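Local coordinates for protein acetyltransferase, GNAT family (PDB 2I79) that binds acetyl coenzyme A and, as a GNAT-family acetyltransferase, probably transfers its acetyl group to an acceptor substrate that may be an amino acid, at residues 48-53 against 59-64; 64-69 against 101-106; 72-77 against 109-114. One frame throughout, in Å; residues are numbered along the deposited sequence.

Interaction 1. Residues 48-53 against 59-64; sequences IFLNKQ and QITLLA
Q59, just ahead of the strand, meets Q53 through its aliphatic base: Q53 OE1 lies 3.2 Å from Q59 CB. At I60 the backbone comes closest to the helix, with the CA atoms of Q53 and I60 5.0 Å apart, while the I60 side chain starts off away from the helix. T61 then turns its side chain to the helix and makes the polar link. Q53 NE2 donates to T61 OG1 at 3.2 Å, with an N-H...O angle of 150° and the hydroxyl close to the amide plane. In Q53, chi1 (-71°) lays CG over one face of the F49 ring, 3.5 Å above its plane and toward the rim, and the bend at chi2 then sends the amide to T61. F49 CE2 approaches T61 OG1 to 3.7 Å, and L50 CD2 comes to 4.4 Å from T61 CB. Q53 NE2 also donates to the carbonyl of I76, so the buried amide group spans two strands. Residues 48-53 of helix 43-55 cross residues 60-64 of strand 60-66 at 109°, with L50 also packing on L18 of helix 15-26 and F49 on N75 of strand 69-77.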
loop_
_atom_site.group_PDB
_atom_site.type_symbol
_atom_site.label_atom_id
_atom_site.label_comp_id
_atom_site.label_asym_id
_atom_site.label_seq_id
_atom_site.Cartn_x
_atom_site.Cartn_y
_atom_site.Cartn_z
ATOM N N ILE A 48 -4.504 -1.253 20.350
ATOM C CA ILE A 48 -5.544 -1.104 19.322
ATOM C C ILE A 48 -5.206 -1.919 18.057
ATOM O O ILE A 48 -5.932 -2.843 17.655
ATOM C CB ILE A 48 -5.757 0.410 18.982
ATOM C CG1 ILE A 48 -6.421 1.129 20.179
ATOM C CG2 ILE A 48 -6.580 0.589 17.668
ATOM C CD1 ILE A 48 -6.141 2.635 20.276
ATOM N N PHE A 49 -4.080 -1.608 17.441
ATOM C CA PHE A 49 -3.649 -2.394 16.297
ATOM C C PHE A 49 -3.802 -3.914 16.552
ATOM O O PHE A 49 -4.308 -4.652 15.692
ATOM C CB PHE A 49 -2.212 -2.047 15.913
ATOM C CG PHE A 49 -1.666 -2.895 14.793
ATOM C CD1 PHE A 49 -2.058 -2.671 13.479
ATOM C CD2 PHE A 49 -0.766 -3.932 15.054
ATOM C CE1 PHE A 49 -1.561 -3.458 12.438
ATOM C CE2 PHE A 49 -0.260 -4.712 14.024
ATOM C CZ PHE A 49 -0.664 -4.474 12.707
ATOM N N LEU A 50 -3.365 -4.375 17.724
ATOM C CA LEU A 50 -3.337 -5.812 18.017
ATOM C C LEU A 50 -4.745 -6.428 18.166
ATOM O O LEU A 50 -4.967 -7.578 17.734
ATOM C CB LEU A 50 -2.455 -6.102 19.239
ATOM C CG LEU A 50 -0.961 -5.973 18.949
ATOM C CD1 LEU A 50 -0.151 -6.310 20.176
ATOM C CD2 LEU A 50 -0.556 -6.870 17.804
ATOM N N ASN A 51 -5.677 -5.675 18.756
ATOM C CA ASN A 51 -7.091 -6.076 18.801
ATOM C C ASN A 51 -7.671 -6.259 17.371
ATOM O O ASN A 51 -8.284 -7.297 17.061
ATOM C CB ASN A 51 -7.937 -5.072 19.631
ATOM C CG ASN A 51 -7.613 -5.118 21.150
ATOM O OD1 ASN A 51 -7.423 -6.194 21.725
ATOM N ND2 ASN A 51 -7.558 -3.948 21.796
ATOM N N LYS A 52 -7.459 -5.272 16.507
ATOM C CA LYS A 52 -7.871 -5.366 15.099
ATOM C C LYS A 52 -7.345 -6.610 14.371
ATOM O O LYS A 52 -8.120 -7.313 13.715
ATOM C CB LYS A 52 -7.405 -4.140 14.314
ATOM C CG LYS A 52 -8.385 -3.002 14.296
ATOM C CD LYS A 52 -7.908 -1.900 13.339
ATOM C CE LYS A 52 -8.724 -0.605 13.501
ATOM N NZ LYS A 52 -8.505 0.041 14.853
ATOM N N GLN A 53 -6.027 -6.852 14.443
ATOM C CA GLN A 53 -5.423 -8.045 13.809
ATOM C C GLN A 53 -6.100 -9.355 14.267
ATOM O O GLN A 53 -6.442 -10.203 13.432
ATOM C CB GLN A 53 -3.899 -8.132 14.060
ATOM C CG GLN A 53 -3.038 -7.094 13.322
ATOM C CD GLN A 53 -3.077 -7.214 11.790
ATOM O OE1 GLN A 53 -3.942 -6.625 11.129
ATOM N NE2 GLN A 53 -2.119 -7.941 11.226
ATOM N N GLN A 59 -6.368 -10.729 8.297
ATOM C CA GLN A 59 -5.138 -10.179 8.780
ATOM C C GLN A 59 -4.635 -10.977 9.989
ATOM O O GLN A 59 -5.419 -11.668 10.649
ATOM C CB GLN A 59 -5.329 -8.713 9.139
ATOM C CG GLN A 59 -5.789 -7.824 7.983
ATOM C CD GLN A 59 -5.985 -6.391 8.406
ATOM O OE1 GLN A 59 -6.992 -6.048 9.048
ATOM N NE2 GLN A 59 -5.041 -5.542 8.064
ATOM N N ILE A 60 -3.328 -10.883 10.263
ATOM C CA ILE A 60 -2.721 -11.537 11.421
ATOM C C ILE A 60 -1.341 -10.993 11.767
ATOM O O ILE A 60 -0.574 -10.604 10.886
ATOM C CB ILE A 60 -2.623 -13.072 11.218
ATOM C CG1 ILE A 60 -2.377 -13.779 12.564
ATOM C CG2 ILE A 60 -1.547 -13.426 10.236
ATOM C CD1 ILE A 60 -2.935 -15.212 12.620
ATOM N N THR A 61 -1.023 -11.012 13.062
ATOM C CA THR A 61 0.316 -10.771 13.559
ATOM C C THR A 61 0.740 -11.961 14.418
ATOM O O THR A 61 0.083 -12.280 15.399
ATOM C CB THR A 61 0.414 -9.501 14.404
ATOM O OG1 THR A 61 0.032 -8.392 13.618
ATOM C CG2 THR A 61 1.856 -9.269 14.938
ATOM N N LEU A 62 1.827 -12.616 14.007
ATOM C CA LEU A 62 2.428 -13.743 14.718
ATOM C C LEU A 62 3.762 -13.340 15.321
ATOM O O LEU A 62 4.577 -12.677 14.673
ATOM C CB LEU A 62 2.674 -14.916 13.775
ATOM C CG LEU A 62 1.469 -15.682 13.186
ATOM C CD1 LEU A 62 1.959 -16.747 12.201
ATOM C CD2 LEU A 62 0.603 -16.324 14.251
ATOM N N LEU A 63 3.988 -13.777 16.556
ATOM C CA LEU A 63 5.195 -13.473 17.292
ATOM C C LEU A 63 6.020 -14.744 17.575
ATOM O O LEU A 63 5.455 -15.815 17.825
ATOM C CB LEU A 63 4.813 -12.823 18.622
ATOM C CG LEU A 63 3.941 -11.556 18.621
ATOM C CD1 LEU A 63 3.685 -11.080 20.039
ATOM C CD2 LEU A 63 4.567 -10.449 17.792
ATOM N N ALA A 64 7.344 -14.611 17.547
ATOM C CA ALA A 64 8.254 -15.651 18.023
ATOM C C ALA A 64 8.937 -15.136 19.275
ATOM O O ALA A 64 9.567 -14.095 19.240
ATOM C CB ALA A 64 9.286 -15.994 16.953
#

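Interaction 2. Residues 64-69 against 101-106; sequences AFLNGK and NGLGSL. With ACO (acetyl coenzyme *a), chain G.
A64 and L103 make the main apolar contact, methyl against isobutyl: A64 CB sits 3.7 Å from L103 CD1 and somewhat farther from CD2. L103 holds CG anti to its backbone N (chi1 -176°), which carries both methyls from the first turn of the helix down to the strand. Its other branch also meets L66, more loosely, with L66 CD2 4.5 Å from L103 CD2. The patch is small, 112 Å² in all, and no hydrogen bond crosses between 64-69 and 101-106. A71 of the adjacent strand packs on both leucines and extends the greasy layer.

The backbone bonds on the strand side belong to a type I' turn from L66 to K69, closed by L66 N to K69 O at 2.8 Å and the reciprocal K69 N to L66 O. N67 and G68 occupy its two corners with positive phi, and the chain passes through them from strand 60-66 into strand 69-77.

The polar work of 101-106 is done on acetyl coenzyme A. G102 N donates to O1A of its pyrophosphate at 3.0 Å. The amide of G104 reaches the cofactor's O5A, N to O 2.8 Å. S105 N donates to the cofactor's O2A at 2.9 Å. S105 OG gives O2A a second bond, 3.0 Å long, and is itself bonded to K141 NZ. Three amides therefore point at oxygens on both phosphorus atoms, where the helix N-terminus would probably favour the negative charge. G104, without a side chain, lets the cofactor's O6A lie close against the backbone, and G102, the N-cap residue, has a positive phi suited to glycine. N100 N adds another bond to the cofactor. This is the pyrophosphate-binding loop and helix start characteristic of the GNAT fold.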
loop_
_atom_site.group_PDB
_atom_site.type_symbol
_atom_site.label_atom_id
_atom_site.label_comp_id
_atom_site.label_asym_id
_atom_site.label_seq_id
_atom_site.Cartn_x
_atom_site.Cartn_y
_atom_site.Cartn_z
ATOM N N ALA A 64 7.344 -14.611 17.547
ATOM C CA ALA A 64 8.254 -15.651 18.023
ATOM C C ALA A 64 8.937 -15.136 19.275
ATOM O O ALA A 64 9.567 -14.095 19.240
ATOM C CB ALA A 64 9.286 -15.994 16.953
ATOM N N PHE A 65 8.780 -15.864 20.387
ATOM C CA PHE A 65 9.522 -15.623 21.606
ATOM C C PHE A 65 10.670 -16.632 21.685
ATOM O O PHE A 65 10.464 -17.844 21.590
ATOM C CB PHE A 65 8.626 -15.768 22.846
ATOM C CG PHE A 65 7.469 -14.798 22.883
ATOM C CD1 PHE A 65 7.551 -13.636 23.627
ATOM C CD2 PHE A 65 6.305 -15.056 22.156
ATOM C CE1 PHE A 65 6.472 -12.750 23.670
ATOM C CE2 PHE A 65 5.240 -14.189 22.169
ATOM C CZ PHE A 65 5.311 -13.028 22.921
ATOM N N LEU A 66 11.880 -16.106 21.840
ATOM C CA LEU A 66 13.061 -16.898 22.127
ATOM C C LEU A 66 13.477 -16.574 23.545
ATOM O O LEU A 66 13.709 -15.398 23.885
ATOM C CB LEU A 66 14.174 -16.529 21.169
ATOM C CG LEU A 66 15.037 -17.589 20.534
ATOM C CD1 LEU A 66 14.318 -18.941 20.219
ATOM C CD2 LEU A 66 15.578 -16.907 19.263
ATOM N N ASN A 67 13.542 -17.619 24.370
ATOM C CA ASN A 67 13.849 -17.466 25.788
ATOM C C ASN A 67 12.982 -16.396 26.488
ATOM O O ASN A 67 13.481 -15.584 27.266
ATOM C CB ASN A 67 15.354 -17.214 25.932
ATOM C CG ASN A 67 16.165 -18.345 25.317
ATOM O OD1 ASN A 67 17.137 -18.132 24.587
ATOM N ND2 ASN A 67 15.712 -19.553 25.553
ATOM N N GLY A 68 11.684 -16.415 26.190
ATOM C CA GLY A 68 10.736 -15.484 26.810
ATOM C C GLY A 68 10.712 -14.059 26.268
ATOM O O GLY A 68 9.962 -13.246 26.772
ATOM N N LYS A 69 11.532 -13.747 25.263
ATOM C CA LYS A 69 11.527 -12.416 24.641
ATOM C C LYS A 69 11.211 -12.504 23.155
ATOM O O LYS A 69 11.715 -13.406 22.472
ATOM C CB LYS A 69 12.891 -11.726 24.800
ATOM C CG LYS A 69 13.332 -11.467 26.235
ATOM C CD LYS A 69 12.286 -10.632 27.090
ATOM C CE LYS A 69 12.271 -9.124 26.753
ATOM N NZ LYS A 69 11.187 -8.424 27.511
ATOM N N ASN A 101 19.325 -18.746 11.644
ATOM C CA ASN A 101 19.100 -19.911 12.464
ATOM C C ASN A 101 17.795 -20.612 12.089
ATOM O O ASN A 101 17.395 -21.572 12.768
ATOM C CB ASN A 101 19.085 -19.502 13.939
ATOM C CG ASN A 101 20.459 -19.206 14.464
ATOM O OD1 ASN A 101 21.300 -20.100 14.547
ATOM N ND2 ASN A 101 20.722 -17.956 14.785
ATOM N N GLY A 102 17.123 -20.140 11.034
ATOM C CA GLY A 102 15.850 -20.730 10.609
ATOM C C GLY A 102 14.593 -20.035 11.142
ATOM O O GLY A 102 13.494 -20.429 10.824
ATOM N N LEU A 103 14.730 -18.985 11.937
ATOM C CA LEU A 103 13.537 -18.397 12.575
ATOM C C LEU A 103 12.618 -17.696 11.563
ATOM O O LEU A 103 11.390 -17.894 11.575
ATOM C CB LEU A 103 13.926 -17.448 13.719
ATOM C CG LEU A 103 12.726 -16.887 14.494
ATOM C CD1 LEU A 103 11.788 -17.992 15.055
ATOM C CD2 LEU A 103 13.245 -15.957 15.589
ATOM N N GLY A 104 13.221 -16.902 10.679
ATOM C CA GLY A 104 12.513 -16.281 9.560
ATOM C C GLY A 104 11.676 -17.267 8.753
ATOM O O GLY A 104 10.537 -16.977 8.432
ATOM N N SER A 105 12.240 -18.431 8.422
ATOM C CA SER A 105 11.521 -19.478 7.685
ATOM C C SER A 105 10.350 -20.063 8.435
ATOM O O SER A 105 9.309 -20.286 7.863
ATOM C CB SER A 105 12.447 -20.650 7.331
ATOM O OG SER A 105 13.300 -20.280 6.295
ATOM N N LEU A 106 10.555 -20.383 9.700
ATOM C CA LEU A 106 9.488 -20.921 10.538
ATOM C C LEU A 106 8.261 -19.982 10.592
ATOM O O LEU A 106 7.107 -20.417 10.463
ATOM C CB LEU A 106 10.039 -21.118 11.937
ATOM C CG LEU A 106 9.675 -22.348 12.761
ATOM C CD1 LEU A 106 9.560 -23.637 11.916
ATOM C CD2 LEU A 106 10.768 -22.466 13.874
HETATM N N1A ACO G . 22.406 -13.671 0.467
HETATM C C2A ACO G . 21.659 -14.775 0.250
HETATM N N3A ACO G . 21.185 -15.541 1.252
HETATM C C4A ACO G . 21.432 -15.231 2.540
HETATM C C5A ACO G . 22.218 -14.041 2.860
HETATM C C6A ACO G . 22.700 -13.249 1.719
HETATM N N6A ACO G . 23.437 -12.138 1.937
HETATM N N7A ACO G . 22.312 -13.981 4.190
HETATM C C8A ACO G . 21.622 -15.056 4.679
HETATM N N9A ACO G . 21.104 -15.799 3.686
HETATM C C1B ACO G . 20.271 -17.035 3.703
HETATM C C2B ACO G . 20.577 -18.127 4.716
HETATM O O2B ACO G . 21.576 -19.033 4.243
HETATM C C3B ACO G . 19.235 -18.809 4.798
HETATM O O3B ACO G . 18.927 -19.604 3.668
HETATM P P3B ACO G . 18.927 -21.204 3.671
HETATM O O7A ACO G . 20.438 -21.361 3.718
HETATM O O8A ACO G . 18.255 -21.652 2.395
HETATM O O9A ACO G . 18.152 -21.641 4.890
HETATM C C4B ACO G . 18.256 -17.649 4.687
HETATM O O4B ACO G . 18.913 -16.654 3.911
HETATM C C5B ACO G . 17.867 -17.143 6.069
HETATM O O5B ACO G . 16.776 -17.970 6.491
HETATM P P1A ACO G . 16.310 -17.903 8.028
HETATM O O1A ACO G . 17.503 -18.032 8.938
HETATM O O2A ACO G . 15.124 -18.840 8.130
HETATM O O3A ACO G . 15.891 -16.342 8.115
HETATM P P2A ACO G . 16.307 -15.230 9.243
HETATM O O4A ACO G . 17.744 -14.705 9.149
HETATM O O5A ACO G . 15.787 -15.796 10.543
HETATM O O6A ACO G . 15.308 -14.063 8.691
HETATM C CBP ACO G . 15.232 -11.906 7.539
HETATM C CCP ACO G . 15.580 -13.381 7.472
HETATM C CDP ACO G . 15.449 -11.307 6.142
HETATM C CEP ACO G . 13.771 -11.780 7.998
HETATM C CAP ACO G . 16.156 -11.210 8.545
HETATM O OAP ACO G . 17.530 -11.210 8.091
HETATM C C9P ACO G . 15.695 -9.790 8.829
HETATM O O9P ACO G . 14.831 -9.590 9.662
HETATM N N8P ACO G . 16.284 -8.805 8.162
HETATM C C7P ACO G . 15.998 -7.377 8.345
HETATM C C6P ACO G . 14.559 -6.981 8.016
HETATM C C5P ACO G . 14.179 -7.415 6.628
HETATM O O5P ACO G . 14.893 -7.110 5.694
HETATM N N4P ACO G . 13.067 -8.127 6.499
HETATM C C3P ACO G . 12.562 -8.607 5.223
HETATM C C2P ACO G . 11.970 -7.508 4.351
HETATM S S1P ACO G . 10.540 -6.833 5.147
HETATM C C ACO G . 9.162 -7.501 4.601
HETATM O O ACO G . 9.077 -8.671 4.895
HETATM C CH3 ACO G . 8.172 -6.657 3.819
#

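Interaction 3. Residues 72-77 against 109-114; sequences GIVNIT and EEAIEW
V74 has CG2 anti to its backbone N and CG1 between N and the carbonyl carbon (chi1 53°), a setting that spreads both methyls toward A111. I76 reaches out by an extended chain (chi2 172°) that carries CD1 to the helix, and the W114 indole extends toward it. The tightest spot is V74 CG2 against A111 CB at 3.5 Å, closer than carbons usually pack; V74 CG1 lies 3.9 Å from the same methyl, so A111 CB fits over both branches. Here the small side chain lets the backbones draw near, with the CA atoms of V74 and A111 6.9 Å apart. Two residues along the strand, I76 CD1 touches two partners, A111 O at 3.9 Å and W114 CE3 at 4.1 Å, the latter on the benzene part of the indole, which it approaches obliquely. No polar bond crosses; the contact is buried apolar packing. Helix 103-117 lies along strand 69-77 with their local axes 27° apart and 9.1 Å at closest approach. L62 and I60 of strand 60-66 extend the floor under E110 and W114, while V74 also packs on L90 and I92 of the adjacent strand 87-94.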
loop_
_atom_site.group_PDB
_atom_site.type_symbol
_atom_site.label_atom_id
_atom_site.label_comp_id
_atom_site.label_asym_id
_atom_site.label_seq_id
_atom_site.Cartn_x
_atom_site.Cartn_y
_atom_site.Cartn_z
ATOM N N GLY A 72 11.123 -12.197 16.792
ATOM C CA GLY A 72 10.681 -11.994 15.427
ATOM C C GLY A 72 9.179 -11.784 15.301
ATOM O O GLY A 72 8.420 -12.139 16.195
ATOM N N ILE A 73 8.756 -11.154 14.216
ATOM C CA ILE A 73 7.335 -10.992 13.914
ATOM C C ILE A 73 7.064 -11.194 12.440
ATOM O O ILE A 73 7.908 -10.895 11.600
ATOM C CB ILE A 73 6.783 -9.610 14.350
ATOM C CG1 ILE A 73 7.368 -8.466 13.520
ATOM C CG2 ILE A 73 7.028 -9.392 15.842
ATOM C CD1 ILE A 73 6.373 -7.935 12.448
ATOM N N VAL A 74 5.905 -11.761 12.139
ATOM C CA VAL A 74 5.383 -11.765 10.780
ATOM C C VAL A 74 3.995 -11.112 10.841
ATOM O O VAL A 74 3.180 -11.388 11.725
ATOM C CB VAL A 74 5.404 -13.179 10.086
ATOM C CG1 VAL A 74 4.723 -14.240 10.909
ATOM C CG2 VAL A 74 4.766 -13.106 8.662
ATOM N N ASN A 75 3.759 -10.209 9.899
ATOM C CA ASN A 75 2.551 -9.429 9.851
ATOM C C ASN A 75 1.887 -9.635 8.498
ATOM O O ASN A 75 2.539 -9.509 7.445
ATOM C CB ASN A 75 2.950 -7.984 10.026
ATOM C CG ASN A 75 1.955 -7.200 10.776
ATOM O OD1 ASN A 75 1.263 -6.355 10.204
ATOM N ND2 ASN A 75 1.844 -7.471 12.069
ATOM N N ILE A 76 0.618 -10.016 8.506
ATOM C CA ILE A 76 -0.192 -9.895 7.300
ATOM C C ILE A 76 -1.235 -8.804 7.490
ATOM O O ILE A 76 -1.999 -8.804 8.451
ATOM C CB ILE A 76 -0.883 -11.178 6.897
ATOM C CG1 ILE A 76 0.147 -12.288 6.667
ATOM C CG2 ILE A 76 -1.715 -10.915 5.650
ATOM C CD1 ILE A 76 -0.483 -13.643 6.460
ATOM N N THR A 77 -1.215 -7.876 6.552
ATOM C CA THR A 77 -2.099 -6.728 6.494
ATOM C C THR A 77 -2.940 -6.828 5.225
ATOM O O THR A 77 -2.529 -7.450 4.264
ATOM C CB THR A 77 -1.235 -5.468 6.486
ATOM O OG1 THR A 77 -1.235 -4.919 7.799
ATOM C CG2 THR A 77 -1.705 -4.466 5.478
ATOM N N GLU A 109 6.557 -19.651 7.159
ATOM C CA GLU A 109 5.729 -20.827 6.860
ATOM C C GLU A 109 4.455 -20.850 7.667
ATOM O O GLU A 109 3.411 -21.262 7.167
ATOM C CB GLU A 109 6.459 -22.145 7.071
ATOM C CG GLU A 109 6.486 -23.082 5.799
ATOM C CD GLU A 109 5.335 -22.848 4.767
ATOM O OE1 GLU A 109 5.677 -22.602 3.584
ATOM O OE2 GLU A 109 4.111 -22.906 5.124
ATOM N N GLU A 110 4.536 -20.423 8.922
ATOM C CA GLU A 110 3.338 -20.348 9.749
ATOM C C GLU A 110 2.345 -19.326 9.199
ATOM O O GLU A 110 1.111 -19.542 9.218
ATOM C CB GLU A 110 3.682 -20.028 11.198
ATOM C CG GLU A 110 4.238 -21.213 11.978
ATOM C CD GLU A 110 3.462 -22.509 11.743
ATOM O OE1 GLU A 110 2.215 -22.490 11.844
ATOM O OE2 GLU A 110 4.110 -23.545 11.437
ATOM N N ALA A 111 2.883 -18.210 8.719
ATOM C CA ALA A 111 2.055 -17.157 8.154
ATOM C C ALA A 111 1.365 -17.687 6.905
ATOM O O ALA A 111 0.176 -17.474 6.722
ATOM C CB ALA A 111 2.906 -15.913 7.835
ATOM N N ILE A 112 2.118 -18.381 6.045
ATOM C CA ILE A 112 1.564 -18.940 4.798
ATOM C C ILE A 112 0.456 -19.971 5.077
ATOM O O ILE A 112 -0.572 -20.006 4.397
ATOM C CB ILE A 112 2.668 -19.585 3.925
ATOM C CG1 ILE A 112 3.646 -18.511 3.392
ATOM C CG2 ILE A 112 2.050 -20.399 2.786
ATOM C CD1 ILE A 112 5.001 -19.095 2.837
ATOM N N GLU A 113 0.686 -20.807 6.082
ATOM C CA GLU A 113 -0.274 -21.824 6.479
ATOM C C GLU A 113 -1.562 -21.180 6.996
ATOM O O GLU A 113 -2.651 -21.619 6.644
ATOM C CB GLU A 113 0.322 -22.681 7.582
ATOM C CG GLU A 113 0.191 -24.150 7.358
ATOM C CD GLU A 113 0.904 -24.935 8.443
ATOM O OE1 GLU A 113 1.880 -25.668 8.111
ATOM O OE2 GLU A 113 0.487 -24.790 9.626
ATOM N N TRP A 114 -1.435 -20.145 7.835
ATOM C CA TRP A 114 -2.599 -19.408 8.305
ATOM C C TRP A 114 -3.335 -18.797 7.100
ATOM O O TRP A 114 -4.560 -18.884 7.004
ATOM C CB TRP A 114 -2.212 -18.323 9.325
ATOM C CG TRP A 114 -3.409 -17.556 9.828
ATOM C CD1 TRP A 114 -4.191 -17.869 10.904
ATOM C CD2 TRP A 114 -3.999 -16.384 9.237
ATOM N NE1 TRP A 114 -5.218 -16.972 11.023
ATOM C CE2 TRP A 114 -5.128 -16.053 10.011
ATOM C CE3 TRP A 114 -3.687 -15.589 8.127
ATOM C CZ2 TRP A 114 -5.925 -14.949 9.728
ATOM C CZ3 TRP A 114 -4.485 -14.508 7.845
ATOM C CH2 TRP A 114 -5.591 -14.197 8.639
#

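How the interactions relate
Interactions 1 and 3 lie on opposite faces of the same sheet, their centres about 10 Å apart, and meet through the pairing of strands 60-66 and 69-77: I60 O is 2.7 Å from I76 N, a probable hydrogen bond. Interaction 2 shares A64 with interaction 1, about 17 Å away between centres, and helix 103-117 with interaction 3, about 13 Å away. A64 N to G72 O, 3.0 Å, probably bonds across the strands between 2 and 3. Interaction 2 alone holds residues bonded to the cofactor; the V74 side chain stays about 7 Å from acetyl coenzyme A and that of T61 about 12 Å.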